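PDB 3URG: Alr1010 protein from Nostoc, which probably binds calcium ions in this cyanobacterium. Local coordinates for residues D41-D44 and K45-A49; Y53-L56 and D57-E61. All blocks are in the same frame, centred on the assembly; numbering follows the deposited sequence.

Contact 1: residues D41-D44 and K45-A49. With MNB (5-mercapto-2-nitro-benzoic acid), chain B.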
loop_
_atom_site.group_PDB
_atom_site.type_symbol
_atom_site.label_atom_id
_atom_site.label_comp_id
_atom_site.label_asym_id
_atom_site.label_seq_id
_atom_site.Cartn_x
_atom_site.Cartn_y
_atom_site.Cartn_z
ATOM N N ASP A 41 -5.356 18.955 3.776
ATOM C CA ASP A 41 -5.543 19.643 5.049
ATOM C C ASP A 41 -5.519 18.768 6.294
ATOM O O ASP A 41 -5.848 19.218 7.355
ATOM C CB ASP A 41 -6.802 20.479 5.030
ATOM C CG ASP A 41 -6.746 21.561 4.021
ATOM O OD1 ASP A 41 -5.683 22.085 3.791
ATOM O OD2 ASP A 41 -7.764 21.900 3.446
ATOM N N ALA A 42 -5.175 17.504 6.154
ATOM C CA ALA A 42 -5.242 16.576 7.281
ATOM C C ALA A 42 -4.266 17.005 8.366
ATOM O O ALA A 42 -3.139 17.386 8.067
ATOM C CB ALA A 42 -4.934 15.148 6.817
ATOM N N GLU A 43 -4.702 16.954 9.625
ATOM C CA GLU A 43 -3.824 17.302 10.730
ATOM C C GLU A 43 -3.569 16.144 11.695
ATOM O O GLU A 43 -2.425 15.864 12.045
ATOM C CB GLU A 43 -4.357 18.530 11.476
ATOM C CG GLU A 43 -4.627 19.717 10.560
ATOM C CD GLU A 43 -3.673 20.878 10.792
ATOM O OE1 GLU A 43 -2.903 21.214 9.863
ATOM O OE2 GLU A 43 -3.696 21.454 11.904
ATOM N N ASP A 44 -4.623 15.471 12.138
ATOM C CA ASP A 44 -4.414 14.385 13.085
ATOM C C ASP A 44 -4.308 13.019 12.426
ATOM O O ASP A 44 -4.491 12.867 11.214
ATOM C CB ASP A 44 -5.437 14.401 14.229
ATOM C CG ASP A 44 -6.839 14.687 13.760
ATOM O OD1 ASP A 44 -7.303 13.984 12.834
ATOM O OD2 ASP A 44 -7.473 15.611 14.327
ATOM N N LYS A 45 -3.985 12.032 13.250
ATOM C CA LYS A 45 -3.647 10.706 12.790
ATOM C C LYS A 45 -4.727 10.111 11.888
ATOM O O LYS A 45 -4.419 9.577 10.831
ATOM C CB LYS A 45 -3.401 9.810 14.006
ATOM C CG LYS A 45 -3.001 8.386 13.688
ATOM C CD LYS A 45 -2.967 7.525 14.958
ATOM C CE LYS A 45 -1.834 7.923 15.905
ATOM N NZ LYS A 45 -2.068 9.207 16.635
ATOM N N GLU A 46 -5.988 10.210 12.307
ATOM C CA GLU A 46 -7.106 9.616 11.570
ATOM C C GLU A 46 -7.267 10.233 10.190
ATOM O O GLU A 46 -7.575 9.531 9.212
ATOM C CB GLU A 46 -8.419 9.772 12.350
ATOM C CG GLU A 46 -8.410 9.107 13.716
ATOM C CD GLU A 46 -9.634 9.461 14.553
ATOM O OE1 GLU A 46 -10.741 9.576 13.980
ATOM O OE2 GLU A 46 -9.486 9.621 15.786
ATOM N N GLU A 47 -7.068 11.549 10.113
ATOM C CA GLU A 47 -7.178 12.279 8.846
ATOM C C GLU A 47 -6.036 11.932 7.898
ATOM O O GLU A 47 -6.240 11.826 6.683
ATOM C CB GLU A 47 -7.240 13.797 9.094
ATOM C CG GLU A 47 -8.421 14.224 9.964
ATOM C CD GLU A 47 -8.387 15.702 10.330
ATOM O OE1 GLU A 47 -7.289 16.231 10.623
ATOM O OE2 GLU A 47 -9.462 16.331 10.321
ATOM N N ARG A 48 -4.836 11.750 8.442
ATOM C CA ARG A 48 -3.689 11.397 7.608
ATOM C C ARG A 48 -3.885 9.979 7.059
ATOM O O ARG A 48 -3.696 9.729 5.873
ATOM C CB ARG A 48 -2.372 11.498 8.397
ATOM C CG ARG A 48 -2.032 12.881 8.970
ATOM C CD ARG A 48 -0.654 12.854 9.669
ATOM N NE ARG A 48 0.304 13.633 8.887
ATOM C CZ ARG A 48 1.592 13.351 8.764
ATOM N NH1 ARG A 48 2.099 12.290 9.371
ATOM N NH2 ARG A 48 2.374 14.136 8.031
ATOM N N ALA A 49 -4.276 9.050 7.929
ATOM C CA ALA A 49 -4.602 7.697 7.476
ATOM C C ALA A 49 -5.694 7.714 6.412
ATOM O O ALA A 49 -5.590 7.024 5.408
ATOM C CB ALA A 49 -5.029 6.819 8.667
HETATM C C6 MNB B . -11.770 5.368 8.244
HETATM C C1 MNB B . -12.340 5.974 9.317
HETATM C C2 MNB B . -11.602 6.985 10.015
HETATM C C3 MNB B . -10.285 7.332 9.574
HETATM C C4 MNB B . -9.702 6.696 8.465
HETATM C C5 MNB B . -10.410 5.739 7.804
HETATM S S5 MNB B . -9.726 4.942 6.401
HETATM C C10 MNB B . -13.719 5.513 9.681
HETATM O O12 MNB B . -14.298 5.933 10.659
HETATM O O11 MNB B . -14.311 4.506 8.955
HETATM N N7 MNB B . -12.091 7.697 11.164
HETATM O O9 MNB B . -11.320 8.566 11.748
HETATM O O8 MNB B . -13.302 7.556 11.593
HETATM O O HOH W 1 -0.571 16.563 8.471
#
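Glu-47 reaches back from the first turn of helix 45-59 and takes two backbone N-H groups of the preceding loop on one carboxylate oxygen. Its OE1 lies 2.9 Å from Glu-43 N and 3.2 Å from Asp-44 N. Both N-H groups point almost straight at the oxygen, at 165° and 164°. They come on its anti side, from opposite faces of the carboxylate plane. The side chain is extended beyond CG, which carries the acid the full way to the loop. Two bonds on one oxygen should limit how freely the carboxylate turns.

The tight part lies beside this pair of bonds, where the methyl of Ala-42 points at the helix, with CB 3.5 Å from Glu-47 CB. The main-chain bond from Arg-48 N to Asp-44 O, 3.0 Å, closes the first helical turn. The Asp-44 carboxylate crosses that of Glu-47 with the planes 32° apart. Asp-44 OD1 sits 3.1 Å from Glu-47 CG and 3.2 Å from Glu-47 OE1. The two acids would repel each other if both are charged, but the N-H groups and the helix start probably offset this.

The outer side is looser. Arg-48 adds a water-mediated link: the water receives from its NE and donates to Ala-42 O at 2.7 Å. The chains of Glu-43 and Lys-45 start away from the contact and are exposed. Glu-46 leaves on another side of the helix, where its CB meets nitro oxygen O9 of the bound 5-mercapto-2-nitro-benzoic acid. Asp-44 is the N-cap, and its N-H bonded to the side chain of Glu-47, three residues on, is one half of a capping box at the start of a helix.

Contact 2: residues Y53-L56 and D57-E61. With NA (sodium ion), chain C.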
loop_
_atom_site.group_PDB
_atom_site.type_symbol
_atom_site.label_atom_id
_atom_site.label_comp_id
_atom_site.label_asym_id
_atom_site.label_seq_id
_atom_site.Cartn_x
_atom_site.Cartn_y
_atom_site.Cartn_z
ATOM N N TYR A 53 -5.763 6.337 2.514
ATOM C CA TYR A 53 -6.679 5.257 2.158
ATOM C C TYR A 53 -7.445 5.612 0.883
ATOM O O TYR A 53 -7.495 4.826 -0.067
ATOM C CB TYR A 53 -7.661 4.959 3.307
ATOM C CG TYR A 53 -8.568 3.769 3.045
ATOM C CD1 TYR A 53 -8.180 2.482 3.413
ATOM C CD2 TYR A 53 -9.802 3.929 2.427
ATOM C CE1 TYR A 53 -9.002 1.383 3.180
ATOM C CE2 TYR A 53 -10.634 2.824 2.181
ATOM C CZ TYR A 53 -10.225 1.564 2.565
ATOM O OH TYR A 53 -11.040 0.481 2.333
ATOM N N TYR A 54 -8.056 6.793 0.877
ATOM C CA TYR A 54 -8.782 7.282 -0.297
ATOM C C TYR A 54 -7.876 7.498 -1.501
ATOM O O TYR A 54 -8.266 7.225 -2.637
ATOM C CB TYR A 54 -9.535 8.588 0.015
ATOM C CG TYR A 54 -10.747 8.393 0.922
ATOM C CD1 TYR A 54 -11.483 7.218 0.878
ATOM C CD2 TYR A 54 -11.159 9.394 1.805
ATOM C CE1 TYR A 54 -12.589 7.028 1.695
ATOM C CE2 TYR A 54 -12.272 9.216 2.625
ATOM C CZ TYR A 54 -12.982 8.033 2.563
ATOM O OH TYR A 54 -14.086 7.842 3.369
ATOM N N TYR A 55 -6.673 8.006 -1.274
ATOM C CA TYR A 55 -5.771 8.206 -2.403
ATOM C C TYR A 55 -5.472 6.865 -3.090
ATOM O O TYR A 55 -5.610 6.733 -4.303
ATOM C CB TYR A 55 -4.484 8.931 -1.990
ATOM C CG TYR A 55 -3.406 8.940 -3.068
ATOM C CD1 TYR A 55 -3.457 9.829 -4.143
ATOM C CD2 TYR A 55 -2.332 8.064 -2.996
ATOM C CE1 TYR A 55 -2.457 9.838 -5.120
ATOM C CE2 TYR A 55 -1.335 8.067 -3.962
ATOM C CZ TYR A 55 -1.399 8.948 -5.015
ATOM O OH TYR A 55 -0.387 8.917 -5.956
ATOM N N LEU A 56 -5.091 5.874 -2.316
ATOM C CA LEU A 56 -4.740 4.587 -2.849
ATOM C C LEU A 56 -5.924 3.904 -3.514
ATOM O O LEU A 56 -5.819 3.372 -4.589
ATOM C CB LEU A 56 -4.156 3.719 -1.757
ATOM C CG LEU A 56 -2.767 4.067 -1.269
ATOM C CD1 LEU A 56 -2.387 3.298 -0.107
ATOM C CD2 LEU A 56 -1.759 3.948 -2.312
ATOM N N ASP A 57 -7.063 3.998 -2.875
ATOM C CA ASP A 57 -8.291 3.458 -3.428
ATOM C C ASP A 57 -8.624 4.122 -4.746
ATOM O O ASP A 57 -9.167 3.488 -5.629
ATOM C CB ASP A 57 -9.470 3.650 -2.484
ATOM C CG ASP A 57 -10.637 2.731 -2.821
ATOM O OD1 ASP A 57 -11.781 3.050 -2.432
ATOM O OD2 ASP A 57 -10.408 1.687 -3.471
ATOM N N ASP A 58 -8.332 5.409 -4.861
ATOM C CA ASP A 58 -8.616 6.144 -6.084
ATOM C C ASP A 58 -7.604 5.907 -7.198
ATOM O O ASP A 58 -7.958 5.932 -8.371
ATOM C CB ASP A 58 -8.652 7.635 -5.783
ATOM C CG ASP A 58 -10.016 8.225 -5.996
ATOM O OD1 ASP A 58 -10.373 8.466 -7.173
ATOM O OD2 ASP A 58 -10.729 8.433 -4.990
ATOM N N THR A 59 -6.347 5.690 -6.824
ATOM C CA THR A 59 -5.242 5.736 -7.775
ATOM C C THR A 59 -4.773 4.350 -8.254
ATOM O O THR A 59 -4.358 4.196 -9.396
ATOM C CB THR A 59 -4.068 6.512 -7.173
ATOM O OG1 THR A 59 -4.563 7.731 -6.589
ATOM C CG2 THR A 59 -3.000 6.840 -8.237
ATOM N N LEU A 60 -4.828 3.351 -7.379
ATOM C CA LEU A 60 -4.492 1.984 -7.775
ATOM C C LEU A 60 -5.571 1.502 -8.737
ATOM O O LEU A 60 -6.732 1.699 -8.482
ATOM C CB LEU A 60 -4.442 1.071 -6.550
ATOM C CG LEU A 60 -3.411 1.425 -5.479
ATOM C CD1 LEU A 60 -3.543 0.501 -4.256
ATOM C CD2 LEU A 60 -1.998 1.365 -6.058
ATOM N N GLU A 61 -5.206 0.880 -9.848
ATOM C CA GLU A 61 -6.233 0.374 -10.760
ATOM C C GLU A 61 -6.547 -1.101 -10.524
ATOM O O GLU A 61 -5.833 -1.963 -11.004
ATOM C CB GLU A 61 -5.821 0.607 -12.215
ATOM C CG GLU A 61 -5.977 2.058 -12.654
ATOM C CD GLU A 61 -7.420 2.544 -12.555
ATOM O OE1 GLU A 61 -8.342 1.766 -12.899
ATOM O OE2 GLU A 61 -7.630 3.702 -12.132
HETATM NA NA NA C . -9.168 2.112 -7.754
HETATM O O HOH W 2 -11.513 1.491 -6.257
HETATM O O HOH W 3 -9.942 4.175 -9.400
HETATM O O HOH W 4 -10.120 0.338 -9.633
#
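Thr-59 stands over one face of the Tyr-55 ring, one helical turn further on. Its CB is 4.3 Å from the ring centroid and only 15° off the ring normal, a CH-pi contact. The hydroxyl does not sit centrally. OG1 lies above the ring but is displaced toward the rim, nearest CE1 at 3.3 Å. The methyl CG2 extends toward the phenol end, 4.0 Å from Tyr-55 OH. With OG1 beside the backbone N (chi1 -47°), the hydroxyl folds back on its own helix and donates to Tyr-55 O at 2.7 Å. It comes from above the carbonyl plane, while Thr-59 N reaches the same oxygen nearly end-on. Tyr-55 O is thus held by two donors from one residue. Tyr-55 also touches Arg-33 and Ile-38 of helix 28-39 and Asp-135 of helix 127-141; Thr-59 touches Ala-132 of that helix.

This is the C-terminal end of helix 45-59. Leu-60 N still bonds to Leu-56 O at 3.0 Å, but Leu-60 then leaves helical geometry. Its peptide oxygen turns to a sodium ion. Leu-60 O, at 2.6 Å from the sodium, and Asp-57 O, at 2.5 Å, are its two protein ligands, and three waters join them.

The CD1 branch of Leu-60 rests against Leu-56 CB, 4.1 Å away. This pair is buried, with Met-98 against Leu-56 and Ile-133 against Leu-60. On another side of the helix, Asp-57 holds CG anti to its backbone N (chi1 -162°), which brings OD2 to a metal-bound water. OD2 accepts from that water, and the carboxylate does not touch the sodium directly. A second sodium-bound water donates to Asp-58 O.

Contact 1 forms the start of helix 45-59 and contact 2 its end. Their centres are 16 Å apart, and the segments do not touch each other. The same helix therefore has its first turn held by a side-chain cap and its last turn opened out to a sodium ion. The bound 5-mercapto-2-nitro-benzoic acid connects the two regions. Glu-46 of contact 1 and Tyr-53 of contact 2 both line its pocket, with Met-50, Asp-91 and Cys-94. The Tyr-53 side chain comes within about 4 Å of the ligand. The sodium is a separate site, 14.4 Å from ligand atom S5.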